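PDB 4ND3: lactate dehydrogenase, adjacent gene encodes predicted malate dehydrogenase from Cryptosporidium parvum, which probably catalyses the reversible, NAD-dependent oxidation of (S)-lactate to pyruvate, as a member of the lactate/malate dehydrogenase superfamily. Local coordinates for residues 76-81 against 119-124; 92-97 against 311-316; 96-101 against 125-130. All coordinates share one frame; numbering follows the deposited sequence.

Interaction 1: 76-81 against 119-124. With NAD (nicotinamide-adenine-dinucleotide), chain C; 2OP ((2S)-2-hydroxypropanoic acid), chain D.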
loop_
_atom_site.group_PDB
_atom_site.type_symbol
_atom_site.label_atom_id
_atom_site.label_comp_id
_atom_site.label_asym_id
_atom_site.label_seq_id
_atom_site.Cartn_x
_atom_site.Cartn_y
_atom_site.Cartn_z
ATOM N N VAL A 76 -18.267 9.443 11.815
ATOM C CA VAL A 76 -19.282 8.498 12.251
ATOM C C VAL A 76 -19.922 7.904 11.010
ATOM O O VAL A 76 -20.439 8.638 10.169
ATOM C CB VAL A 76 -20.357 9.177 13.122
ATOM C CG1 VAL A 76 -21.484 8.203 13.450
ATOM C CG2 VAL A 76 -19.731 9.719 14.397
ATOM N N ILE A 77 -19.861 6.580 10.888
ATOM C CA ILE A 77 -20.485 5.875 9.779
ATOM C C ILE A 77 -21.669 5.067 10.310
ATOM O O ILE A 77 -21.493 4.178 11.146
ATOM C CB ILE A 77 -19.487 4.952 9.052
ATOM C CG1 ILE A 77 -18.227 5.729 8.655
ATOM C CG2 ILE A 77 -20.132 4.364 7.812
ATOM C CD1 ILE A 77 -17.141 4.879 8.026
ATOM N N ILE A 78 -22.869 5.379 9.817
ATOM C CA ILE A 78 -24.108 4.764 10.307
ATOM C C ILE A 78 -24.589 3.643 9.389
ATOM O O ILE A 78 -25.065 3.902 8.282
ATOM C CB ILE A 78 -25.242 5.806 10.438
ATOM C CG1 ILE A 78 -24.778 7.006 11.265
ATOM C CG2 ILE A 78 -26.478 5.169 11.063
ATOM C CD1 ILE A 78 -25.747 8.169 11.255
ATOM N N THR A 79 -24.474 2.403 9.859
ATOM C CA THR A 79 -24.956 1.238 9.118
ATOM C C THR A 79 -26.180 0.590 9.784
ATOM O O THR A 79 -26.734 -0.378 9.260
ATOM C CB THR A 79 -23.850 0.171 8.983
ATOM O OG1 THR A 79 -23.776 -0.611 10.179
ATOM C CG2 THR A 79 -22.497 0.815 8.717
ATOM N N ALA A 80 -26.604 1.138 10.921
ATOM C CA ALA A 80 -27.636 0.528 11.764
ATOM C C ALA A 80 -28.961 0.388 11.031
ATOM O O ALA A 80 -29.430 1.334 10.410
ATOM C CB ALA A 80 -27.823 1.350 13.031
ATOM N N SER A 81 -29.560 -0.796 11.119
ATOM C CA SER A 81 -30.769 -1.108 10.373
ATOM C C SER A 81 -31.558 -2.257 11.001
ATOM O O SER A 81 -30.989 -3.112 11.683
ATOM C CB SER A 81 -30.400 -1.482 8.935
ATOM O OG SER A 81 -31.537 -1.901 8.203
ATOM N N CYS A 119 -23.939 8.525 6.353
ATOM C CA CYS A 119 -25.044 7.589 6.473
ATOM C C CYS A 119 -24.998 6.529 5.368
ATOM O O CYS A 119 -24.713 6.838 4.213
ATOM C CB CYS A 119 -26.375 8.336 6.440
ATOM S SG CYS A 119 -27.785 7.317 6.923
ATOM N N ILE A 120 -25.253 5.277 5.744
ATOM C CA ILE A 120 -25.365 4.163 4.794
ATOM C C ILE A 120 -26.766 3.550 4.836
ATOM O O ILE A 120 -27.303 3.144 3.806
ATOM C CB ILE A 120 -24.304 3.080 5.080
ATOM C CG1 ILE A 120 -22.909 3.704 4.989
ATOM C CG2 ILE A 120 -24.458 1.904 4.119
ATOM C CD1 ILE A 120 -21.768 2.739 5.201
ATOM N N THR A 121 -27.343 3.483 6.036
ATOM C CA THR A 121 -28.695 2.978 6.270
ATOM C C THR A 121 -29.710 3.371 5.183
ATOM O O THR A 121 -29.858 4.550 4.858
ATOM C CB THR A 121 -29.201 3.489 7.637
ATOM O OG1 THR A 121 -28.260 3.125 8.658
ATOM C CG2 THR A 121 -30.570 2.915 7.971
ATOM N N ASN A 122 -30.401 2.373 4.633
ATOM C CA ASN A 122 -31.454 2.599 3.630
ATOM C C ASN A 122 -32.811 2.897 4.276
ATOM O O ASN A 122 -33.040 2.503 5.429
ATOM C CB ASN A 122 -31.591 1.384 2.708
ATOM C CG ASN A 122 -30.692 1.469 1.491
ATOM O OD1 ASN A 122 -30.514 2.542 0.913
ATOM N ND2 ASN A 122 -30.132 0.337 1.085
ATOM N N PRO A 123 -33.713 3.596 3.552
ATOM C CA PRO A 123 -33.551 4.185 2.215
ATOM C C PRO A 123 -32.684 5.439 2.274
ATOM O O PRO A 123 -33.090 6.459 2.836
ATOM C CB PRO A 123 -34.986 4.528 1.799
ATOM C CG PRO A 123 -35.711 4.739 3.082
ATOM C CD PRO A 123 -35.068 3.827 4.089
ATOM N N LEU A 124 -31.508 5.346 1.661
ATOM C CA LEU A 124 -30.384 6.250 1.918
ATOM C C LEU A 124 -30.708 7.746 1.954
ATOM O O LEU A 124 -30.481 8.406 2.969
ATOM C CB LEU A 124 -29.278 5.978 0.887
ATOM C CG LEU A 124 -27.921 6.676 1.034
ATOM C CD1 LEU A 124 -27.911 8.073 0.419
ATOM C CD2 LEU A 124 -27.468 6.705 2.487
HETATM P PA NAD C . -27.005 -6.056 8.876
HETATM O O1A NAD C . -25.921 -7.047 8.567
HETATM O O2A NAD C . -28.382 -6.548 9.217
HETATM O O5B NAD C . -26.482 -5.107 10.045
HETATM C C5B NAD C . -27.311 -4.140 10.674
HETATM C C4B NAD C . -26.810 -3.996 12.102
HETATM O O4B NAD C . -27.462 -2.901 12.740
HETATM C C3B NAD C . -27.086 -5.232 12.957
HETATM O O3B NAD C . -25.865 -5.789 13.451
HETATM C C2B NAD C . -27.952 -4.729 14.098
HETATM O O2B NAD C . -27.668 -5.339 15.358
HETATM C C1B NAD C . -27.628 -3.247 14.116
HETATM N N9A NAD C . -28.667 -2.423 14.771
HETATM C C8A NAD C . -30.002 -2.613 14.756
HETATM N N7A NAD C . -30.621 -1.646 15.473
HETATM C C5A NAD C . -29.682 -0.825 15.960
HETATM C C6A NAD C . -29.660 0.394 16.792
HETATM N N6A NAD C . -30.809 0.939 17.264
HETATM N N1A NAD C . -28.452 0.940 17.058
HETATM C C2A NAD C . -27.299 0.411 16.597
HETATM N N3A NAD C . -27.253 -0.694 15.837
HETATM C C4A NAD C . -28.392 -1.341 15.490
HETATM O O3 NAD C . -27.192 -4.962 7.690
HETATM P PN NAD C . -26.080 -4.615 6.568
HETATM O O1N NAD C . -26.072 -5.712 5.539
HETATM O O2N NAD C . -24.782 -4.226 7.222
HETATM O O5D NAD C . -26.729 -3.289 5.943
HETATM C C5D NAD C . -26.876 -2.137 6.764
HETATM C C4D NAD C . -27.753 -1.109 6.063
HETATM O O4D NAD C . -27.063 -0.597 4.916
HETATM C C3D NAD C . -29.068 -1.685 5.550
HETATM O O3D NAD C . -30.120 -0.765 5.840
HETATM C C2D NAD C . -28.867 -1.810 4.048
HETATM O O2D NAD C . -30.079 -1.724 3.289
HETATM C C1D NAD C . -27.949 -0.629 3.792
HETATM N N1N NAD C . -27.162 -0.648 2.555
HETATM C C2N NAD C . -26.956 0.544 1.977
HETATM C C3N NAD C . -26.217 0.671 0.807
HETATM C C7N NAD C . -26.002 2.021 0.177
HETATM O O7N NAD C . -25.600 2.063 -0.975
HETATM N N7N NAD C . -26.233 3.153 0.852
HETATM C C4N NAD C . -25.674 -0.477 0.240
HETATM C C5N NAD C . -25.889 -1.706 0.856
HETATM C C6N NAD C . -26.645 -1.768 2.024
HETATM C C 2OP D . -27.517 -1.763 -2.684
HETATM O O 2OP D . -27.507 -0.814 -3.488
HETATM C CB 2OP D . -29.660 -2.363 -1.579
HETATM O OHN 2OP D . -28.565 -0.240 -1.188
HETATM C CA 2OP D . -28.335 -1.629 -1.440
HETATM O OXT 2OP D . -26.871 -2.816 -2.871
#
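The carboxyl ends of two neighbouring parallel strands of the Rossmann sheet, 75-78 and 116-119, part here into loops that cradle NAD, with Ile78, Ile120 and Thr121 joining them. Ile78 O, the last carbonyl of its strand, takes two backbone amides: Ile120 N at 2.9 Å and Thr121 N at 3.2 Å. Beyond it Thr121 OG1 donates to Ala80 O over 2.8 Å, reaching the carbonyl from 32° off its plane. The Thr121 hydroxyl lies beside its own backbone N and anti to the carbonyl carbon (chi1 -55°), which turns it toward the 76-81 segment. On the strand side of these bonds, the CD1 tip of Ile120 presses on the CG2 branch of Ile77 at 3.5 Å, a tight carbon pair. CG2 of Ile120 lies against the nicotinamide ring instead, so one side chain packs on both sheet and cofactor.

NAD N7N donates almost straight to Ile120 O (3.1 Å, 177°), which helps to fix the rotation of the carboxamide. Ser81 OG and O3D of the nicotinamide ribose share a hydrogen bond. Asn122 ND2 donates to the lactate hydroxyl OHN at 2.8 Å. The same nitrogen also donates to NAD O2D, while Asn122 OD1 accepts from Leu124 N in its carbonyl plane, an Asx turn at the cis-proline bend that starts helix 124-135. His177, Arg90 and Arg153 complete the lactate site. With its OD1 tied to the chain, the Asn122 amide bridges from the ribose O2D to the substrate, which holds the lactate hydroxyl next to C4N of the nicotinamide.

Interaction 2: 92-97 against 311-316. With NAD (nicotinamide-adenine-dinucleotide), chain C.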
loop_
_atom_site.group_PDB
_atom_site.type_symbol
_atom_site.label_atom_id
_atom_site.label_comp_id
_atom_site.label_asym_id
_atom_site.label_seq_id
_atom_site.Cartn_x
_atom_site.Cartn_y
_atom_site.Cartn_z
ATOM N N GLU A 92 -38.930 -0.058 1.891
ATOM C CA GLU A 92 -39.622 -0.948 2.828
ATOM C C GLU A 92 -39.066 -0.835 4.253
ATOM O O GLU A 92 -39.785 -1.077 5.220
ATOM C CB GLU A 92 -39.515 -2.400 2.365
ATOM C CG GLU A 92 -40.270 -2.711 1.083
ATOM C CD GLU A 92 -39.827 -4.017 0.455
ATOM O OE1 GLU A 92 -39.951 -4.160 -0.784
ATOM O OE2 GLU A 92 -39.343 -4.901 1.193
ATOM N N LEU A 93 -37.793 -0.463 4.376
ATOM C CA LEU A 93 -37.146 -0.292 5.679
ATOM C C LEU A 93 -37.346 1.104 6.285
ATOM O O LEU A 93 -36.796 1.398 7.347
ATOM C CB LEU A 93 -35.641 -0.557 5.549
ATOM C CG LEU A 93 -35.188 -1.861 4.889
ATOM C CD1 LEU A 93 -33.674 -1.860 4.725
ATOM C CD2 LEU A 93 -35.638 -3.071 5.693
ATOM N N LEU A 94 -38.134 1.950 5.619
ATOM C CA LEU A 94 -38.252 3.368 5.966
ATOM C C LEU A 94 -38.641 3.638 7.423
ATOM O O LEU A 94 -37.968 4.398 8.119
ATOM C CB LEU A 94 -39.278 4.042 5.046
ATOM C CG LEU A 94 -39.674 5.489 5.354
ATOM C CD1 LEU A 94 -38.469 6.405 5.244
ATOM C CD2 LEU A 94 -40.791 5.935 4.428
ATOM N N PHE A 95 -39.736 3.033 7.869
ATOM C CA PHE A 95 -40.301 3.366 9.177
ATOM C C PHE A 95 -39.394 2.903 10.314
ATOM O O PHE A 95 -39.137 3.659 11.252
ATOM C CB PHE A 95 -41.707 2.773 9.331
ATOM C CG PHE A 95 -42.715 3.342 8.364
ATOM C CD1 PHE A 95 -43.428 2.509 7.513
ATOM C CD2 PHE A 95 -42.943 4.711 8.303
ATOM C CE1 PHE A 95 -44.356 3.034 6.624
ATOM C CE2 PHE A 95 -43.867 5.242 7.418
ATOM C CZ PHE A 95 -44.575 4.403 6.577
ATOM N N GLY A 96 -38.901 1.673 10.214
ATOM C CA GLY A 96 -38.017 1.112 11.232
ATOM C C GLY A 96 -36.696 1.852 11.356
ATOM O O GLY A 96 -36.255 2.168 12.457
ATOM N N ASN A 97 -36.067 2.152 10.223
ATOM C CA ASN A 97 -34.742 2.770 10.242
ATOM C C ASN A 97 -34.755 4.251 10.581
ATOM O O ASN A 97 -33.780 4.766 11.128
ATOM C CB ASN A 97 -34.014 2.501 8.926
ATOM C CG ASN A 97 -33.645 1.039 8.771
ATOM O OD1 ASN A 97 -33.720 0.267 9.728
ATOM N ND2 ASN A 97 -33.244 0.649 7.572
ATOM N N LYS A 311 -42.308 12.471 2.092
ATOM C CA LYS A 311 -43.652 12.829 2.573
ATOM C C LYS A 311 -44.290 11.682 3.354
ATOM O O LYS A 311 -44.897 11.902 4.405
ATOM C CB LYS A 311 -44.572 13.246 1.418
ATOM C CG LYS A 311 -44.344 14.667 0.920
ATOM C CD LYS A 311 -45.575 15.209 0.205
ATOM C CE LYS A 311 -45.349 16.614 -0.335
ATOM N NZ LYS A 311 -44.384 16.638 -1.470
ATOM N N VAL A 312 -44.152 10.463 2.833
ATOM C CA VAL A 312 -44.630 9.263 3.523
ATOM C C VAL A 312 -44.061 9.197 4.941
ATOM O O VAL A 312 -44.787 8.906 5.892
ATOM C CB VAL A 312 -44.268 7.976 2.746
ATOM C CG1 VAL A 312 -44.483 6.731 3.599
ATOM C CG2 VAL A 312 -45.080 7.882 1.460
ATOM N N LEU A 313 -42.766 9.476 5.075
ATOM C CA LEU A 313 -42.107 9.479 6.379
ATOM C C LEU A 313 -42.664 10.568 7.292
ATOM O O LEU A 313 -42.877 10.330 8.480
ATOM C CB LEU A 313 -40.591 9.659 6.227
ATOM C CG LEU A 313 -39.768 9.614 7.521
ATOM C CD1 LEU A 313 -40.019 8.322 8.285
ATOM C CD2 LEU A 313 -38.284 9.782 7.224
ATOM N N ASP A 314 -42.895 11.755 6.735
ATOM C CA ASP A 314 -43.463 12.871 7.499
ATOM C C ASP A 314 -44.867 12.569 8.036
ATOM O O ASP A 314 -45.316 13.214 8.984
ATOM C CB ASP A 314 -43.499 14.151 6.651
ATOM C CG ASP A 314 -42.114 14.726 6.387
ATOM O OD1 ASP A 314 -41.162 14.398 7.126
ATOM O OD2 ASP A 314 -41.980 15.522 5.434
ATOM N N ASN A 315 -45.552 11.604 7.422
ATOM C CA ASN A 315 -46.852 11.127 7.898
ATOM C C ASN A 315 -46.753 9.690 8.411
ATOM O O ASN A 315 -47.586 8.842 8.085
ATOM C CB ASN A 315 -47.887 11.207 6.772
ATOM C CG ASN A 315 -47.982 12.591 6.157
ATOM O OD1 ASN A 315 -47.796 13.602 6.835
ATOM N ND2 ASN A 315 -48.279 12.641 4.863
ATOM N N ALA A 316 -45.732 9.424 9.223
ATOM C CA ALA A 316 -45.497 8.081 9.759
ATOM C C ALA A 316 -46.450 7.777 10.920
ATOM O O ALA A 316 -47.002 8.702 11.518
ATOM C CB ALA A 316 -44.050 7.938 10.213
HETATM P PA NAD C . -27.005 -6.056 8.876
HETATM O O1A NAD C . -25.921 -7.047 8.567
HETATM O O2A NAD C . -28.382 -6.548 9.217
HETATM O O5B NAD C . -26.482 -5.107 10.045
HETATM C C5B NAD C . -27.311 -4.140 10.674
HETATM C C4B NAD C . -26.810 -3.996 12.102
HETATM O O4B NAD C . -27.462 -2.901 12.740
HETATM C C3B NAD C . -27.086 -5.232 12.957
HETATM O O3B NAD C . -25.865 -5.789 13.451
HETATM C C2B NAD C . -27.952 -4.729 14.098
HETATM O O2B NAD C . -27.668 -5.339 15.358
HETATM C C1B NAD C . -27.628 -3.247 14.116
HETATM N N9A NAD C . -28.667 -2.423 14.771
HETATM C C8A NAD C . -30.002 -2.613 14.756
HETATM N N7A NAD C . -30.621 -1.646 15.473
HETATM C C5A NAD C . -29.682 -0.825 15.960
HETATM C C6A NAD C . -29.660 0.394 16.792
HETATM N N6A NAD C . -30.809 0.939 17.264
HETATM N N1A NAD C . -28.452 0.940 17.058
HETATM C C2A NAD C . -27.299 0.411 16.597
HETATM N N3A NAD C . -27.253 -0.694 15.837
HETATM C C4A NAD C . -28.392 -1.341 15.490
HETATM O O3 NAD C . -27.192 -4.962 7.690
HETATM P PN NAD C . -26.080 -4.615 6.568
HETATM O O1N NAD C . -26.072 -5.712 5.539
HETATM O O2N NAD C . -24.782 -4.226 7.222
HETATM O O5D NAD C . -26.729 -3.289 5.943
HETATM C C5D NAD C . -26.876 -2.137 6.764
HETATM C C4D NAD C . -27.753 -1.109 6.063
HETATM O O4D NAD C . -27.063 -0.597 4.916
HETATM C C3D NAD C . -29.068 -1.685 5.550
HETATM O O3D NAD C . -30.120 -0.765 5.840
HETATM C C2D NAD C . -28.867 -1.810 4.048
HETATM O O2D NAD C . -30.079 -1.724 3.289
HETATM C C1D NAD C . -27.949 -0.629 3.792
HETATM N N1N NAD C . -27.162 -0.648 2.555
HETATM C C2N NAD C . -26.956 0.544 1.977
HETATM C C3N NAD C . -26.217 0.671 0.807
HETATM C C7N NAD C . -26.002 2.021 0.177
HETATM O O7N NAD C . -25.600 2.063 -0.975
HETATM N N7N NAD C . -26.233 3.153 0.852
HETATM C C4N NAD C . -25.674 -0.477 0.240
HETATM C C5N NAD C . -25.889 -1.706 0.856
HETATM C C6N NAD C . -26.645 -1.768 2.024
#
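Where the NAD-binding domain meets the C-terminal helix of the chain, the first turn of helix 94-111 packs on the last turn of helix 293-314 through Leu94 and Phe95. The contact is wholly apolar. Leu94 points at the other helix and splits its two methyls between neighbouring residues: CD2 lies 3.9 Å from Val312 CG1, while CD1 meets both branches of Leu313, at 3.9 Å from Leu313 CD1. The fork faces that way because CG of Leu94 stands anti to the backbone N (chi1 173°), and the side chains of Leu94 and Leu313 pass each other at a slant.

These two helices belong to different parts of the lactate/malate dehydrogenase fold. Helix 94-111 follows the loop after strand 75-78 in the Rossmann sheet, whereas helix 293-314, the last helix of the chain, belongs to the C-terminal part and packs back against the nucleotide-binding half. Val126 of helix 124-135 touches both Leu94 and Leu313, and Met127 also packs on Leu94, so a third helix closes the inner side of the leucine pair.

Toward solvent the packing passes to Phe95. This residue leaves its backbone alongside the other helix, but the ring comes back to it. The far end of the ring, CZ, rests 3.8 Å from Val312 CG1, the same methyl that Leu94 touches, and the Phe95 and Val312 side chains cross at roughly a right angle. Along its CD2-CE2 side the ring takes the methyl of Ala316, with CE2 3.9 Å from Ala316 CB, just beyond the helix end; both methyls approach the ring obliquely. Pro317, next in the chain, also lies against Phe95, which extends the packing from the helix into the terminal tail.

Interaction 3: 96-101 against 125-130. With NAD (nicotinamide-adenine-dinucleotide), chain C.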
loop_
_atom_site.group_PDB
_atom_site.type_symbol
_atom_site.label_atom_id
_atom_site.label_comp_id
_atom_site.label_asym_id
_atom_site.label_seq_id
_atom_site.Cartn_x
_atom_site.Cartn_y
_atom_site.Cartn_z
ATOM N N GLY A 96 -38.901 1.673 10.214
ATOM C CA GLY A 96 -38.017 1.112 11.232
ATOM C C GLY A 96 -36.696 1.852 11.356
ATOM O O GLY A 96 -36.255 2.168 12.457
ATOM N N ASN A 97 -36.067 2.152 10.223
ATOM C CA ASN A 97 -34.742 2.770 10.242
ATOM C C ASN A 97 -34.755 4.251 10.581
ATOM O O ASN A 97 -33.780 4.766 11.128
ATOM C CB ASN A 97 -34.014 2.501 8.926
ATOM C CG ASN A 97 -33.645 1.039 8.771
ATOM O OD1 ASN A 97 -33.720 0.267 9.728
ATOM N ND2 ASN A 97 -33.244 0.649 7.572
ATOM N N ALA A 98 -35.858 4.932 10.289
ATOM C CA ALA A 98 -36.033 6.308 10.740
ATOM C C ALA A 98 -35.971 6.384 12.271
ATOM O O ALA A 98 -35.345 7.290 12.827
ATOM C CB ALA A 98 -37.351 6.868 10.235
ATOM N N ARG A 99 -36.606 5.421 12.939
ATOM C CA ARG A 99 -36.632 5.385 14.406
ATOM C C ARG A 99 -35.259 5.034 14.975
ATOM O O ARG A 99 -34.854 5.580 15.992
ATOM C CB ARG A 99 -37.685 4.395 14.919
ATOM C CG ARG A 99 -39.105 4.711 14.469
ATOM C CD ARG A 99 -39.714 5.893 15.210
ATOM N NE ARG A 99 -40.682 5.458 16.218
ATOM C CZ ARG A 99 -40.441 5.310 17.523
ATOM N NH1 ARG A 99 -39.242 5.564 18.042
ATOM N NH2 ARG A 99 -41.421 4.900 18.324
ATOM N N ILE A 100 -34.539 4.133 14.313
ATOM C CA ILE A 100 -33.162 3.836 14.705
ATOM C C ILE A 100 -32.310 5.099 14.642
ATOM O O ILE A 100 -31.596 5.415 15.592
ATOM C CB ILE A 100 -32.535 2.733 13.829
ATOM C CG1 ILE A 100 -33.185 1.386 14.149
ATOM C CG2 ILE A 100 -31.031 2.648 14.058
ATOM C CD1 ILE A 100 -32.812 0.273 13.194
ATOM N N LEU A 101 -32.396 5.828 13.531
ATOM C CA LEU A 101 -31.594 7.044 13.349
ATOM C C LEU A 101 -31.927 8.156 14.344
ATOM O O LEU A 101 -31.064 8.977 14.657
ATOM C CB LEU A 101 -31.695 7.570 11.907
ATOM C CG LEU A 101 -30.565 7.123 10.973
ATOM C CD1 LEU A 101 -30.387 5.612 10.971
ATOM C CD2 LEU A 101 -30.827 7.621 9.564
ATOM N N ASP A 125 -31.224 8.282 0.854
ATOM C CA ASP A 125 -31.391 9.740 0.722
ATOM C C ASP A 125 -32.357 10.312 1.761
ATOM O O ASP A 125 -32.113 11.382 2.317
ATOM C CB ASP A 125 -31.850 10.095 -0.688
ATOM C CG ASP A 125 -30.884 9.606 -1.746
ATOM O OD1 ASP A 125 -29.918 10.330 -2.060
ATOM O OD2 ASP A 125 -31.087 8.483 -2.246
ATOM N N VAL A 126 -33.436 9.584 2.036
ATOM C CA VAL A 126 -34.414 9.997 3.052
ATOM C C VAL A 126 -33.826 9.880 4.463
ATOM O O VAL A 126 -34.045 10.754 5.305
ATOM C CB VAL A 126 -35.725 9.186 2.935
ATOM C CG1 VAL A 126 -36.732 9.615 3.994
ATOM C CG2 VAL A 126 -36.317 9.359 1.544
ATOM N N MET A 127 -33.064 8.816 4.712
ATOM C CA MET A 127 -32.416 8.618 6.016
ATOM C C MET A 127 -31.405 9.719 6.334
ATOM O O MET A 127 -31.340 10.194 7.470
ATOM C CB MET A 127 -31.735 7.245 6.085
ATOM C CG MET A 127 -32.684 6.057 6.137
ATOM S SD MET A 127 -33.815 6.038 7.549
ATOM C CE MET A 127 -35.280 6.784 6.846
ATOM N N VAL A 128 -30.628 10.132 5.330
ATOM C CA VAL A 128 -29.645 11.208 5.504
ATOM C C VAL A 128 -30.344 12.511 5.885
ATOM O O VAL A 128 -29.920 13.204 6.813
ATOM C CB VAL A 128 -28.813 11.455 4.221
ATOM C CG1 VAL A 128 -27.861 12.631 4.410
ATOM C CG2 VAL A 128 -28.031 10.212 3.834
ATOM N N SER A 129 -31.407 12.837 5.153
ATOM C CA SER A 129 -32.209 14.034 5.426
ATOM C C SER A 129 -32.819 13.977 6.826
ATOM O O SER A 129 -32.775 14.955 7.574
ATOM C CB SER A 129 -33.326 14.182 4.388
ATOM O OG SER A 129 -33.966 15.438 4.514
ATOM N N HIS A 130 -33.377 12.821 7.166
ATOM C CA HIS A 130 -33.944 12.585 8.489
ATOM C C HIS A 130 -32.889 12.758 9.580
ATOM O O HIS A 130 -33.125 13.466 10.566
ATOM C CB HIS A 130 -34.559 11.184 8.557
ATOM C CG HIS A 130 -35.170 10.858 9.883
ATOM N ND1 HIS A 130 -36.235 11.561 10.406
ATOM C CD2 HIS A 130 -34.868 9.902 10.793
ATOM C CE1 HIS A 130 -36.560 11.055 11.581
ATOM N NE2 HIS A 130 -35.748 10.046 11.838
HETATM P PA NAD C . -27.005 -6.056 8.876
HETATM O O1A NAD C . -25.921 -7.047 8.567
HETATM O O2A NAD C . -28.382 -6.548 9.217
HETATM O O5B NAD C . -26.482 -5.107 10.045
HETATM C C5B NAD C . -27.311 -4.140 10.674
HETATM C C4B NAD C . -26.810 -3.996 12.102
HETATM O O4B NAD C . -27.462 -2.901 12.740
HETATM C C3B NAD C . -27.086 -5.232 12.957
HETATM O O3B NAD C . -25.865 -5.789 13.451
HETATM C C2B NAD C . -27.952 -4.729 14.098
HETATM O O2B NAD C . -27.668 -5.339 15.358
HETATM C C1B NAD C . -27.628 -3.247 14.116
HETATM N N9A NAD C . -28.667 -2.423 14.771
HETATM C C8A NAD C . -30.002 -2.613 14.756
HETATM N N7A NAD C . -30.621 -1.646 15.473
HETATM C C5A NAD C . -29.682 -0.825 15.960
HETATM C C6A NAD C . -29.660 0.394 16.792
HETATM N N6A NAD C . -30.809 0.939 17.264
HETATM N N1A NAD C . -28.452 0.940 17.058
HETATM C C2A NAD C . -27.299 0.411 16.597
HETATM N N3A NAD C . -27.253 -0.694 15.837
HETATM C C4A NAD C . -28.392 -1.341 15.490
HETATM O O3 NAD C . -27.192 -4.962 7.690
HETATM P PN NAD C . -26.080 -4.615 6.568
HETATM O O1N NAD C . -26.072 -5.712 5.539
HETATM O O2N NAD C . -24.782 -4.226 7.222
HETATM O O5D NAD C . -26.729 -3.289 5.943
HETATM C C5D NAD C . -26.876 -2.137 6.764
HETATM C C4D NAD C . -27.753 -1.109 6.063
HETATM O O4D NAD C . -27.063 -0.597 4.916
HETATM C C3D NAD C . -29.068 -1.685 5.550
HETATM O O3D NAD C . -30.120 -0.765 5.840
HETATM C C2D NAD C . -28.867 -1.810 4.048
HETATM O O2D NAD C . -30.079 -1.724 3.289
HETATM C C1D NAD C . -27.949 -0.629 3.792
HETATM N N1N NAD C . -27.162 -0.648 2.555
HETATM C C2N NAD C . -26.956 0.544 1.977
HETATM C C3N NAD C . -26.217 0.671 0.807
HETATM C C7N NAD C . -26.002 2.021 0.177
HETATM O O7N NAD C . -25.600 2.063 -0.975
HETATM N N7N NAD C . -26.233 3.153 0.852
HETATM C C4N NAD C . -25.674 -0.477 0.240
HETATM C C5N NAD C . -25.889 -1.706 0.856
HETATM C C6N NAD C . -26.645 -1.768 2.024
#
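Apolar packing carries most of the contact between helices 94-111 and 124-135, through Leu101, Ala98 and Met127. The 96-101 and 125-130 segments run in nearly the same direction, at 30° to each other with their axes 9.9 Å apart, as expected of helices that follow successive strands on one face of a Rossmann sheet. Leu101 points at the opposing helix and sets its CD2 methyl 3.6 Å from Met127 CB and 3.4 Å from Met127 O. Met127 is bent at both chi2 and chi3, which folds its end across the gap onto the backbone of helix 94-111: SD lies 3.6 Å from Ala98 N, and the terminal CE reaches the Ala98 methyl. Cys119, on strand 116-119, touches both Leu101 and Met127, and Leu313 of helix 293-314 also touches Ala98. Helix 94-111 flanks the cofactor adenine as well, with Ile100 CG2 3.6 Å from NAD N6A.

The aromatic part belongs to His130. With CG anti to the backbone N (chi1 -180°), its imidazole reaches the other helix. Ala98 CB sits over one face in a CH-pi contact, 4.2 Å from the ring centroid, while Leu101 CB meets the rim near the ring plane, 4.1 Å from CD2.

A single polar pair crosses the helices. His130 NE2 donates to Ala98 O at 3.0 Å, but the N-H...O angle of 128° makes the bond weak, and the same nitrogen has a second weak partner in Asp102 OD2 one turn along. The carboxylate of Asp102 might also ease protonation of the ring. Because the polar link is weak, the methyl over the ring face and Leu101 at its edge probably help to place the imidazole.

In the fold
Interactions 2 and 3 share helix 94-111, and its Asn97 reaches interaction 1, donating to Ser81 OG and Asn122 O. Interaction 1 lies deepest, about 8 Å from the chain centre, at the carboxyl ends of adjacent strands 75-78 and 116-119. Interaction 3 packs the helices that follow those strands, its centre 8 Å away and 14 Å from the chain centre. Interaction 2, whose centre is 8 Å from that of interaction 3 and 15 Å from that of interaction 1, brings in the C-terminal helix at the surface. Along the chain the segments of interactions 1 and 3 alternate, as in successive beta-alpha units. The cofactor loops are thus tied to a helix pair on which the chain's last helix rests.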